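Local coordinates for protein cellulose 1,4-beta-cellobiosidase (PDB 4JJJ) that probably releases cellobiose from cellulose chains, this chain being the glycosyl hydrolase family 48 catalytic part of a longer protein with a cellulose-binding module, at residues A[39-44]-A[404-409]; A[171-176]-A[218-223]. The protein carries 1 engineered substitution. All blocks are in the same frame, centred on the assembly; numbering follows the deposited sequence.

Contact 1 (A[39-44]-A[404-409]); sequences VEAPDH and PVWNDP. With CA (calcium ion), chain E; GLC (alpha-D-glucopyranose), chain C; BGC (beta-D-glucopyranose), chain D; BGC (beta-D-glucopyranose), chain B.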
ATOM      1  N   VAL A  39      15.713   0.393  -0.376  1.00  4.71           N
ATOM      2  CA  VAL A  39      15.083   1.177  -1.409  1.00  5.11           C
ATOM      3  C   VAL A  39      14.153   0.248  -2.237  1.00  5.71           C
ATOM      4  O   VAL A  39      14.602  -0.651  -2.974  1.00  7.48           O
ATOM      5  CB  VAL A  39      16.121   1.852  -2.365  1.00  5.21           C
ATOM      6  CG1 VAL A  39      15.445   2.661  -3.418  1.00  5.73           C
ATOM      7  CG2 VAL A  39      17.132   2.668  -1.477  1.00  5.11           C
ATOM      8  N   GLU A  40      12.830   0.404  -2.021  1.00  5.16           N
ATOM      9  CA  GLU A  40      11.896  -0.578  -2.615  1.00  5.51           C
ATOM     10  C   GLU A  40      10.510  -0.037  -2.854  1.00  5.82           C
ATOM     11  O   GLU A  40       9.846  -0.386  -3.823  1.00  7.20           O
ATOM     12  CB  GLU A  40      11.863  -1.904  -1.840  1.00  5.24           C
ATOM     13  CG  GLU A  40      11.423  -1.794  -0.383  1.00  5.25           C
ATOM     14  CD  GLU A  40      11.811  -3.018   0.484  1.00  5.49           C
ATOM     15  OE1 GLU A  40      12.666  -3.808   0.062  1.00  6.53           O
ATOM     16  OE2 GLU A  40      11.110  -3.105   1.536  1.00  5.10           O
ATOM     17  N   ALA A  41       9.990   0.767  -1.958  1.00  5.71           N
ATOM     18  CA  ALA A  41       8.717   1.422  -2.043  1.00  5.43           C
ATOM     19  C   ALA A  41       8.816   2.750  -1.324  1.00  5.25           C
ATOM     20  O   ALA A  41       8.894   3.739  -1.990  1.00  6.12           O
ATOM     21  CB  ALA A  41       7.497   0.566  -1.634  1.00  6.20           C
ATOM     22  N   PRO A  42       9.092   2.758  -0.007  1.00  5.43           N
ATOM     23  CA  PRO A  42       9.842   3.860   0.607  1.00  5.64           C
ATOM     24  C   PRO A  42      11.267   3.759   0.062  1.00  5.48           C
ATOM     25  O   PRO A  42      11.651   2.701  -0.461  1.00  6.58           O
ATOM     26  CB  PRO A  42       9.720   3.608   2.109  1.00  5.68           C
ATOM     27  CG  PRO A  42       9.644   2.150   2.189  1.00  6.55           C
ATOM     28  CD  PRO A  42       8.821   1.660   1.011  1.00  5.78           C
ATOM     29  N   ASP A  43      12.046   4.811   0.297  1.00  5.85           N
ATOM     30  CA  ASP A  43      13.412   4.823  -0.167  1.00  5.72           C
ATOM     31  C   ASP A  43      14.424   5.028   0.943  1.00  5.71           C
ATOM     32  O   ASP A  43      15.617   5.234   0.634  1.00  5.56           O
ATOM     33  CB  ASP A  43      13.594   5.828  -1.331  1.00  5.98           C
ATOM     34  CG  ASP A  43      13.434   7.250  -0.972  1.00  6.53           C
ATOM     35  OD1 ASP A  43      13.480   7.640   0.216  1.00  6.73           O
ATOM     36  OD2 ASP A  43      13.198   8.115  -1.916  1.00  5.87           O
ATOM     37  N   HIS A  44      13.994   4.886   2.177  1.00  5.62           N
ATOM     38  CA  HIS A  44      14.854   4.912   3.355  1.00  6.13           C
ATOM     39  C   HIS A  44      14.201   4.117   4.445  1.00  6.46           C
ATOM     40  O   HIS A  44      12.951   4.220   4.596  1.00  6.06           O
ATOM     41  CB  HIS A  44      15.174   6.337   3.798  1.00  6.70           C
ATOM     42  CG  HIS A  44      16.236   6.431   4.835  1.00  6.81           C
ATOM     43  ND1 HIS A  44      16.012   6.308   6.203  1.00  7.88           N
ATOM     44  CD2 HIS A  44      17.589   6.528   4.699  1.00  8.08           C
ATOM     45  CE1 HIS A  44      17.167   6.385   6.863  1.00  7.79           C
ATOM     46  NE2 HIS A  44      18.128   6.534   5.961  1.00  8.36           N
ATOM     47  N   PRO A 404      -0.950  -2.766 -13.198  1.00  5.44           N
ATOM     48  CA  PRO A 404      -1.595  -1.497 -12.774  1.00  5.69           C
ATOM     49  C   PRO A 404      -0.661  -0.496 -12.143  1.00  5.98           C
ATOM     50  O   PRO A 404       0.101  -0.863 -11.264  1.00  6.42           O
ATOM     51  CB  PRO A 404      -2.647  -2.002 -11.752  1.00  5.93           C
ATOM     52  CG  PRO A 404      -2.907  -3.418 -12.132  1.00  5.73           C
ATOM     53  CD  PRO A 404      -1.585  -3.949 -12.535  1.00  5.55           C
ATOM     54  N   VAL A 405      -0.756   0.729 -12.585  1.00  6.35           N
ATOM     55  CA  VAL A 405      -0.104   1.860 -11.982  1.00  6.85           C
ATOM     56  C   VAL A 405       1.400   1.912 -12.172  1.00  8.61           C
ATOM     57  O   VAL A 405       1.867   2.889 -12.774  1.00 12.05           O
ATOM     58  CB  VAL A 405      -0.493   2.141 -10.537  1.00  6.72           C
ATOM     59  CG1 VAL A 405       0.103   3.434 -10.085  1.00  7.55           C
ATOM     60  CG2 VAL A 405      -2.041   2.160 -10.386  1.00  6.43           C
ATOM     61  N   TRP A 406       2.134   1.006 -11.551  1.00  7.39           N
ATOM     62  CA  TRP A 406       3.626   1.007 -11.622  1.00  7.30           C
ATOM     63  C   TRP A 406       4.002   0.137 -12.845  1.00  7.71           C
ATOM     64  O   TRP A 406       3.513  -1.008 -13.012  1.00  6.21           O
ATOM     65  CB  TRP A 406       4.258   0.321 -10.419  1.00  8.46           C
ATOM     66  CG  TRP A 406       4.424   1.089  -9.167  1.00  8.17           C
ATOM     67  CD1 TRP A 406       3.886   2.263  -8.803  1.00 10.22           C
ATOM     68  CD2 TRP A 406       5.297   0.650  -8.101  1.00  9.92           C
ATOM     69  NE1 TRP A 406       4.372   2.587  -7.520  1.00 11.28           N
ATOM     70  CE2 TRP A 406       5.246   1.611  -7.089  1.00 10.89           C
ATOM     71  CE3 TRP A 406       6.109  -0.418  -7.957  1.00 10.43           C
ATOM     72  CZ2 TRP A 406       6.012   1.469  -5.931  1.00  9.31           C
ATOM     73  CZ3 TRP A 406       6.913  -0.544  -6.769  1.00 11.39           C
ATOM     74  CH2 TRP A 406       6.819   0.382  -5.826  1.00  9.53           C
ATOM     75  N   ASN A 407       4.909   0.673 -13.690  1.00  6.91           N
ATOM     76  CA  ASN A 407       5.522  -0.159 -14.748  1.00  7.10           C
ATOM     77  C   ASN A 407       7.046  -0.336 -14.624  1.00  7.15           C
ATOM     78  O   ASN A 407       7.706  -0.917 -15.407  1.00  6.73           O
ATOM     79  CB  ASN A 407       5.259   0.501 -16.075  1.00  6.16           C
ATOM     80  CG  ASN A 407       3.809   0.653 -16.517  1.00  6.87           C
ATOM     81  OD1 ASN A 407       3.565   1.313 -17.608  1.00  8.67           O
ATOM     82  ND2 ASN A 407       2.875   0.087 -15.837  1.00  6.60           N
ATOM     83  N   ASP A 408       7.602   0.250 -13.546  1.00  7.07           N
ATOM     84  CA  ASP A 408       9.039   0.184 -13.191  1.00  6.49           C
ATOM     85  C   ASP A 408       9.210  -0.115 -11.727  1.00  7.10           C
ATOM     86  O   ASP A 408       9.532   0.783 -10.980  1.00  7.15           O
ATOM     87  CB  ASP A 408       9.705   1.505 -13.618  1.00  6.35           C
ATOM     88  CG  ASP A 408      11.225   1.438 -13.604  1.00  7.22           C
ATOM     89  OD1 ASP A 408      11.772   2.502 -14.021  1.00  7.05           O
ATOM     90  OD2 ASP A 408      11.798   0.415 -13.293  1.00  7.09           O
ATOM     91  N   PRO A 409       9.038  -1.388 -11.333  1.00  6.57           N
ATOM     92  CA  PRO A 409       8.754  -2.566 -12.101  1.00  6.53           C
ATOM     93  C   PRO A 409       7.235  -2.766 -12.305  1.00  6.93           C
ATOM     94  O   PRO A 409       6.434  -2.201 -11.602  1.00  6.30           O
ATOM     95  CB  PRO A 409       9.281  -3.662 -11.192  1.00  6.72           C
ATOM     96  CG  PRO A 409       8.929  -3.200  -9.835  1.00  7.36           C
ATOM     97  CD  PRO A 409       9.232  -1.720  -9.889  1.00  6.97           C
TER
HETATM   98 CA    CA E 704      11.899   4.475 -15.132  1.00  8.03          CA
HETATM   99  C1  GLC C   1      11.448  -7.640  -2.424  0.50 13.96           C
HETATM  100  C2  GLC C   1      10.469  -7.027  -3.342  0.50 13.76           C
HETATM  101  C3  GLC C   1       9.924  -5.701  -2.747  0.50 13.44           C
HETATM  102  C4  GLC C   1       9.332  -5.937  -1.353  0.50 11.25           C
HETATM  103  C5  GLC C   1      10.409  -6.661  -0.539  0.50 11.33           C
HETATM  104  C6  GLC C   1      10.002  -7.089   0.840  0.50 11.62           C
HETATM  105  O1  GLC C   1      12.436  -6.689  -2.376  0.50 14.06           O
HETATM  106  O2  GLC C   1      11.179  -6.617  -4.591  0.50 14.86           O
HETATM  107  O3  GLC C   1       9.005  -5.077  -3.628  0.50 14.63           O
HETATM  108  O4  GLC C   1       9.081  -4.668  -0.712  0.50  9.67           O
HETATM  109  O5  GLC C   1      10.793  -7.872  -1.195  0.50 12.92           O
HETATM  110  O6  GLC C   1       8.984  -8.020   0.730  0.50 12.02           O
HETATM  111  C2  BGC D   1       2.687   3.173  -3.722  1.00  7.01           C
HETATM  112  C3  BGC D   1       2.867   4.581  -4.289  1.00  6.09           C
HETATM  113  C4  BGC D   1       1.709   5.426  -3.865  1.00  5.99           C
HETATM  114  C5  BGC D   1       1.476   5.461  -2.379  1.00  5.23           C
HETATM  115  C6  BGC D   1       0.274   6.291  -1.943  1.00  4.65           C
HETATM  116  C1  BGC D   1       2.360   3.299  -2.261  1.00  5.91           C
HETATM  117  O1  BGC D   1       2.093   1.996  -1.721  1.00  5.90           O
HETATM  118  O2  BGC D   1       3.832   2.318  -3.929  1.00  8.90           O
HETATM  119  O3  BGC D   1       2.868   4.445  -5.732  1.00  6.51           O
HETATM  120  O4  BGC D   1       2.181   6.778  -4.201  1.00  5.93           O
HETATM  121  O5  BGC D   1       1.243   4.106  -1.958  1.00  5.20           O
HETATM  122  O6  BGC D   1      -0.906   5.796  -2.638  1.00  4.67           O
HETATM  123  C2  BGC B   1       9.998  -7.109  -3.542  0.50  5.92           C
HETATM  124  C3  BGC B   1       9.521  -5.797  -2.930  0.50  5.25           C
HETATM  125  C4  BGC B   1       9.246  -5.967  -1.422  0.50  4.54           C
HETATM  126  C5  BGC B   1      10.339  -6.714  -0.633  0.50  4.76           C
HETATM  127  C6  BGC B   1       9.889  -7.157   0.761  0.50  4.76           C
HETATM  128  C1  BGC B   1      11.101  -7.726  -2.717  0.50  6.37           C
HETATM  129  O1  BGC B   1      11.427  -9.008  -3.347  0.50  9.23           O
HETATM  130  O2  BGC B   1      10.439  -6.743  -4.892  0.50  5.66           O
HETATM  131  O3  BGC B   1       8.342  -5.324  -3.591  0.50  5.82           O
HETATM  132  O4  BGC B   1       9.053  -4.711  -0.769  0.50  3.63           O
HETATM  133  O5  BGC B   1      10.719  -7.901  -1.330  0.50  5.70           O
HETATM  134  O6  BGC B   1       8.860  -8.113   0.727  0.50  4.84           O
HETATM  135  O   HOH W   1      10.795   3.173 -16.978  1.00  8.78           O
HETATM  136  O   HOH W   2      11.903   6.313 -16.584  1.00  8.96           O
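The indole of W406 offers its rim, not a face, to the opposite loop. At that edge, near the ring plane, CH2 stands 3.7 Å from the carbonyl O of E40 and 4.3 Å from CB of A41. O3 of the chain D glucose lies at the rim too, where NE1 of W406 donates to it over 3.0 Å at 152°. The sugar's O2 sits off the plane, 3.1 Å from CZ2 of W406; Y175 brings its OH from the opposite side, its ring turned about 45° to the indole. A leucine in place of W406 has no N-H for O3, and would probably leave that hydroxyl short of a partner and open a gap beside A41. In E40, chi1 of 60° and an extended chain lead the carboxylate away from W406 toward the sugar modelled as chains B and C; OE1 salt-bridges R619 and OE2 bonds a further glucose. Behind W406, D408 OD1 binds calcium at 2.3 Å, shared with R180 O, E185, E560 and two waters. E51, the predicted proton donor, is near A41. E40 and A41 line one glycan pocket and W406 the other, so two loops meet between the sugar sites of the family 48 (alpha/alpha)6 barrel.

Contact 2 (A[171-176]-A[218-223]); sequences YINTYQ and RYTNAP. With BGC (beta-D-glucopyranose), chain F; BGC (beta-D-glucopyranose), chain D; BGC (beta-D-glucopyranose), chain G.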
ATOM      1  N   TYR A 171       5.646  14.778   7.148  1.00  7.64           N
ATOM      2  CA  TYR A 171       4.799  14.256   6.036  1.00  6.61           C
ATOM      3  C   TYR A 171       5.490  14.537   4.767  1.00  6.41           C
ATOM      4  O   TYR A 171       5.746  15.695   4.434  1.00  7.03           O
ATOM      5  CB  TYR A 171       3.419  14.974   6.081  1.00  6.63           C
ATOM      6  CG  TYR A 171       2.483  14.533   7.148  1.00  7.04           C
ATOM      7  CD1 TYR A 171       2.447  15.173   8.413  1.00  6.99           C
ATOM      8  CD2 TYR A 171       1.544  13.523   6.943  1.00  6.89           C
ATOM      9  CE1 TYR A 171       1.525  14.763   9.398  1.00  7.53           C
ATOM     10  CE2 TYR A 171       0.647  13.116   7.913  1.00  7.28           C
ATOM     11  CZ  TYR A 171       0.622  13.744   9.158  1.00  7.07           C
ATOM     12  OH  TYR A 171      -0.314  13.348  10.128  1.00  6.75           O
ATOM     13  N   ILE A 172       5.819  13.502   3.972  1.00  6.27           N
ATOM     14  CA  ILE A 172       6.545  13.652   2.768  1.00  6.37           C
ATOM     15  C   ILE A 172       5.900  12.802   1.664  1.00  6.71           C
ATOM     16  O   ILE A 172       5.042  11.947   1.938  1.00  6.53           O
ATOM     17  CB  ILE A 172       8.027  13.180   2.940  1.00  6.70           C
ATOM     18  CG1 ILE A 172       8.177  11.801   3.540  1.00  6.57           C
ATOM     19  CG2 ILE A 172       8.724  14.205   3.858  1.00  7.19           C
ATOM     20  CD1 ILE A 172       9.546  11.213   3.220  1.00  7.21           C
ATOM     21  N   ASN A 173       6.330  12.985   0.437  1.00  6.53           N
ATOM     22  CA  ASN A 173       5.880  12.169  -0.670  1.00  6.05           C
ATOM     23  C   ASN A 173       7.007  12.065  -1.663  1.00  6.31           C
ATOM     24  O   ASN A 173       8.023  12.790  -1.555  1.00  6.91           O
ATOM     25  CB  ASN A 173       4.571  12.712  -1.261  1.00  6.31           C
ATOM     26  CG  ASN A 173       3.850  11.767  -2.131  1.00  6.45           C
ATOM     27  OD1 ASN A 173       4.032  10.561  -2.134  1.00  6.46           O
ATOM     28  ND2 ASN A 173       2.945  12.353  -2.922  1.00  7.97           N
ATOM     29  N   THR A 174       6.902  11.102  -2.541  1.00  6.14           N
ATOM     30  CA  THR A 174       7.936  10.791  -3.536  1.00  6.23           C
ATOM     31  C   THR A 174       7.248  10.644  -4.914  1.00  6.60           C
ATOM     32  O   THR A 174       7.322  11.558  -5.725  1.00  7.84           O
ATOM     33  CB  THR A 174       8.709   9.563  -3.150  1.00  6.97           C
ATOM     34  OG1 THR A 174       7.763   8.466  -2.984  1.00  6.58           O
ATOM     35  CG2 THR A 174       9.532   9.756  -1.855  1.00  6.58           C
ATOM     36  N   TYR A 175       6.566   9.539  -5.185  1.00  6.39           N
ATOM     37  CA  TYR A 175       5.963   9.341  -6.509  1.00  6.33           C
ATOM     38  C   TYR A 175       5.050  10.454  -6.912  1.00  6.04           C
ATOM     39  O   TYR A 175       4.101  10.802  -6.207  1.00  6.37           O
ATOM     40  CB  TYR A 175       5.203   7.980  -6.498  1.00  6.30           C
ATOM     41  CG  TYR A 175       6.053   6.847  -6.060  1.00  6.03           C
ATOM     42  CD1 TYR A 175       6.944   6.289  -6.897  1.00  6.00           C
ATOM     43  CD2 TYR A 175       5.923   6.365  -4.781  1.00  5.79           C
ATOM     44  CE1 TYR A 175       7.843   5.308  -6.453  1.00  5.84           C
ATOM     45  CE2 TYR A 175       6.774   5.378  -4.292  1.00  5.41           C
ATOM     46  CZ  TYR A 175       7.687   4.810  -5.131  1.00  6.14           C
ATOM     47  OH  TYR A 175       8.560   3.786  -4.797  1.00  6.77           O
ATOM     48  N   GLN A 176       5.339  10.949  -8.129  1.00  7.04           N
ATOM     49  CA  GLN A 176       4.588  12.031  -8.744  1.00  8.69           C
ATOM     50  C   GLN A 176       4.521  11.971 -10.281  1.00  7.67           C
ATOM     51  O   GLN A 176       3.633  12.641 -10.880  1.00 10.04           O
ATOM     52  CB  GLN A 176       5.083  13.462  -8.439  1.00  9.29           C
ATOM     53  CG  GLN A 176       5.068  13.917  -7.038  1.00 10.52           C
ATOM     54  CD  GLN A 176       3.696  14.367  -6.604  1.00  9.74           C
ATOM     55  OE1 GLN A 176       3.256  15.549  -6.856  1.00 10.91           O
ATOM     56  NE2 GLN A 176       2.973  13.480  -5.972  1.00  9.13           N
ATOM     57  N   ARG A 218      -0.835  18.627   0.391  1.00  7.16           N
ATOM     58  CA  ARG A 218      -1.549  17.555  -0.216  1.00  7.61           C
ATOM     59  C   ARG A 218      -1.082  16.222   0.425  1.00  6.99           C
ATOM     60  O   ARG A 218       0.083  16.136   0.813  1.00  6.95           O
ATOM     61  CB  ARG A 218      -1.351  17.471  -1.715  1.00  7.53           C
ATOM     62  CG  ARG A 218       0.087  17.445  -2.222  1.00  9.08           C
ATOM     63  CD  ARG A 218       0.517  18.865  -2.638  1.00 10.63           C
ATOM     64  NE  ARG A 218       1.817  18.787  -3.357  1.00 11.06           N
ATOM     65  CZ  ARG A 218       3.013  18.906  -2.811  1.00 10.79           C
ATOM     66  NH1 ARG A 218       3.147  19.127  -1.502  1.00 10.30           N
ATOM     67  NH2 ARG A 218       4.039  18.764  -3.581  1.00 11.16           N
ATOM     68  N   TYR A 219      -1.988  15.252   0.470  1.00  6.81           N
ATOM     69  CA  TYR A 219      -1.720  13.958   1.115  1.00  6.23           C
ATOM     70  C   TYR A 219      -2.242  12.894   0.162  1.00  5.96           C
ATOM     71  O   TYR A 219      -3.108  13.140  -0.628  1.00  5.54           O
ATOM     72  CB  TYR A 219      -2.406  13.840   2.507  1.00  6.30           C
ATOM     73  CG  TYR A 219      -1.871  14.925   3.408  1.00  6.69           C
ATOM     74  CD1 TYR A 219      -0.557  14.881   3.912  1.00  6.61           C
ATOM     75  CD2 TYR A 219      -2.590  16.102   3.625  1.00  6.66           C
ATOM     76  CE1 TYR A 219      -0.042  15.942   4.682  1.00  7.16           C
ATOM     77  CE2 TYR A 219      -2.095  17.125   4.406  1.00  6.56           C
ATOM     78  CZ  TYR A 219      -0.775  17.074   4.879  1.00  6.60           C
ATOM     79  OH  TYR A 219      -0.133  18.130   5.587  1.00  7.98           O
ATOM     80  N   THR A 220      -1.741  11.682   0.320  1.00  4.62           N
ATOM     81  CA  THR A 220      -2.156  10.554  -0.438  1.00  4.96           C
ATOM     82  C   THR A 220      -2.392   9.360   0.447  1.00  5.13           C
ATOM     83  O   THR A 220      -1.540   8.973   1.220  1.00  5.67           O
ATOM     84  CB  THR A 220      -1.149  10.115  -1.446  1.00  5.02           C
ATOM     85  OG1 THR A 220      -0.676  11.247  -2.232  1.00  6.02           O
ATOM     86  CG2 THR A 220      -1.766   9.086  -2.398  1.00  4.97           C
ATOM     87  N   ASN A 221      -3.574   8.735   0.330  1.00  5.39           N
ATOM     88  CA  ASN A 221      -3.901   7.535   1.007  1.00  5.55           C
ATOM     89  C   ASN A 221      -3.226   6.345   0.296  1.00  5.24           C
ATOM     90  O   ASN A 221      -3.111   6.309  -0.924  1.00  5.74           O
ATOM     91  CB  ASN A 221      -5.396   7.245   0.899  1.00  5.57           C
ATOM     92  CG  ASN A 221      -5.904   6.290   1.936  1.00  6.17           C
ATOM     93  OD1 ASN A 221      -6.260   5.162   1.600  1.00  6.99           O
ATOM     94  ND2 ASN A 221      -5.965   6.739   3.146  1.00  6.55           N
ATOM     95  N   ALA A 222      -2.984   5.286   1.101  1.00  4.83           N
ATOM     96  CA  ALA A 222      -2.583   3.946   0.618  1.00  5.16           C
ATOM     97  C   ALA A 222      -3.723   3.000   1.013  1.00  5.19           C
ATOM     98  O   ALA A 222      -3.743   2.480   2.125  1.00  5.55           O
ATOM     99  CB  ALA A 222      -1.254   3.570   1.293  1.00  6.16           C
ATOM    100  N   PRO A 223      -4.669   2.766   0.121  1.00  4.67           N
ATOM    101  CA  PRO A 223      -5.895   2.023   0.491  1.00  4.76           C
ATOM    102  C   PRO A 223      -5.607   0.586   0.924  1.00  5.16           C
ATOM    103  O   PRO A 223      -6.356   0.015   1.722  1.00  5.40           O
ATOM    104  CB  PRO A 223      -6.743   2.078  -0.806  1.00  5.04           C
ATOM    105  CG  PRO A 223      -6.281   3.366  -1.455  1.00  5.03           C
ATOM    106  CD  PRO A 223      -4.781   3.456  -1.152  1.00  5.11           C
TER
HETATM  107  C2  BGC F   2       1.577   9.144  -4.450  1.00  6.94           C
HETATM  108  C3  BGC F   2       0.621  10.036  -5.153  1.00  7.49           C
HETATM  109  C4  BGC F   2       0.532   9.755  -6.663  1.00  7.29           C
HETATM  110  C5  BGC F   2       0.309   8.227  -6.795  1.00  7.98           C
HETATM  111  C6  BGC F   2       0.168   7.888  -8.273  1.00  8.96           C
HETATM  112  C1  BGC F   2       1.237   7.695  -4.758  1.00  7.10           C
HETATM  113  O2  BGC F   2       1.573   9.393  -3.067  1.00  6.21           O
HETATM  114  O3  BGC F   2       1.014  11.328  -4.861  1.00  8.02           O
HETATM  115  O4  BGC F   2      -0.647  10.378  -7.243  1.00  7.65           O
HETATM  116  O5  BGC F   2       1.311   7.446  -6.150  1.00  7.25           O
HETATM  117  O6  BGC F   2       1.494   7.914  -8.840  0.70  9.28           O
HETATM  118  C2  BGC D   1       2.687   3.173  -3.722  1.00  7.01           C
HETATM  119  C3  BGC D   1       2.867   4.581  -4.289  1.00  6.09           C
HETATM  120  C4  BGC D   1       1.709   5.426  -3.865  1.00  5.99           C
HETATM  121  C5  BGC D   1       1.476   5.461  -2.379  1.00  5.23           C
HETATM  122  C6  BGC D   1       0.274   6.291  -1.943  1.00  4.65           C
HETATM  123  C1  BGC D   1       2.360   3.299  -2.261  1.00  5.91           C
HETATM  124  O1  BGC D   1       2.093   1.996  -1.721  1.00  5.90           O
HETATM  125  O2  BGC D   1       3.832   2.318  -3.929  1.00  8.90           O
HETATM  126  O3  BGC D   1       2.868   4.445  -5.732  1.00  6.51           O
HETATM  127  O4  BGC D   1       2.181   6.778  -4.201  1.00  5.93           O
HETATM  128  O5  BGC D   1       1.243   4.106  -1.958  1.00  5.20           O
HETATM  129  O6  BGC D   1      -0.906   5.796  -2.638  1.00  4.67           O
HETATM  130  C2  BGC G   3      -1.676  11.961  -8.640  1.00  7.41           C
HETATM  131  C3  BGC G   3      -1.713  13.421  -9.039  1.00  8.54           C
HETATM  132  C4  BGC G   3      -1.709  14.351  -7.839  1.00  8.23           C
HETATM  133  C5  BGC G   3      -0.625  13.987  -6.858  1.00  7.76           C
HETATM  134  C6  BGC G   3      -0.644  14.709  -5.563  1.00  7.59           C
HETATM  135  C1  BGC G   3      -0.503  11.742  -7.653  1.00  7.57           C
HETATM  136  O2  BGC G   3      -1.582  11.077  -9.750  1.00  8.34           O
HETATM  137  O3  BGC G   3      -2.888  13.674  -9.857  1.00  9.13           O
HETATM  138  O4  BGC G   3      -1.434  15.683  -8.391  1.00  8.53           O
HETATM  139  O5  BGC G   3      -0.695  12.568  -6.517  1.00  7.85           O
HETATM  140  O6  BGC G   3       0.471  14.383  -4.755  1.00  7.13           O
HETATM  141  O   HOH W   3       3.054  18.122  -6.093  1.00 17.78           O
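Y171 and Y219 form an offset edge-to-face pair where two strands, from separate antiparallel sheets, line the sugar-binding passage of the (alpha/alpha)6 barrel. This is the tight end: the edge of Y219 points at the face of Y171, centroids 5.3 Å apart and planes at 71°, with CE1 of Y219 3.7 Å from CD2 of Y171. H147 adds a further edge-to-face ring against Y219, whose hydroxyl is tied to the D90 carbonyl. The strands themselves stay apart, both making backbone bonds with S191.

Toward the sugars the packing slackens. ND2 of N173 and OG1 of T220 come only to 3.8 Å, and the chain F glucose does the joining. The N173 amide presents both ends to that sugar, a chi1 of -164° having turned CG away from the backbone N: OD1 accepts from O2 and ND2 donates to O3, each over 2.9 Å, the second at 160°. OD1 is also held by W148 NE1, which fixes which way round the amide sits. T220 OG1 sits 3.0 Å from O2 and 3.1 Å from O3 of the same glucose.

Beyond, side chains meet through water: one molecule donates to Q176 OE1 and accepts from R218 NH2, while Q176 NE2 reaches O6 of the chain G glucose and the carbonyl of Y175. At the other end, before helix 223-242, the backbone O of N221 accepts a bond from O6 of the chain D glucose at 2.8 Å.

How the contacts relate
Both contacts are buried, and each is centred about 11 Å from the middle of the chain; neither belongs to the outer surface. Contact 1 joins two loops across a small interface of 77 Å², whereas contact 2, at 173 Å², sets strand ends from two sheets against each other. They share the chain D glucose, held from the two contacts by different hydroxyls, and they touch directly: OH of Y175 lies 2.8 Å from O of A41, a probable hydrogen bond. Their chemistry differs with position. Contact 1 combines an indole edge with a neighbouring calcium site, close to the predicted proton donor, while contact 2 pairs tyrosines and grips the chain D glucose and the next two units, F and G.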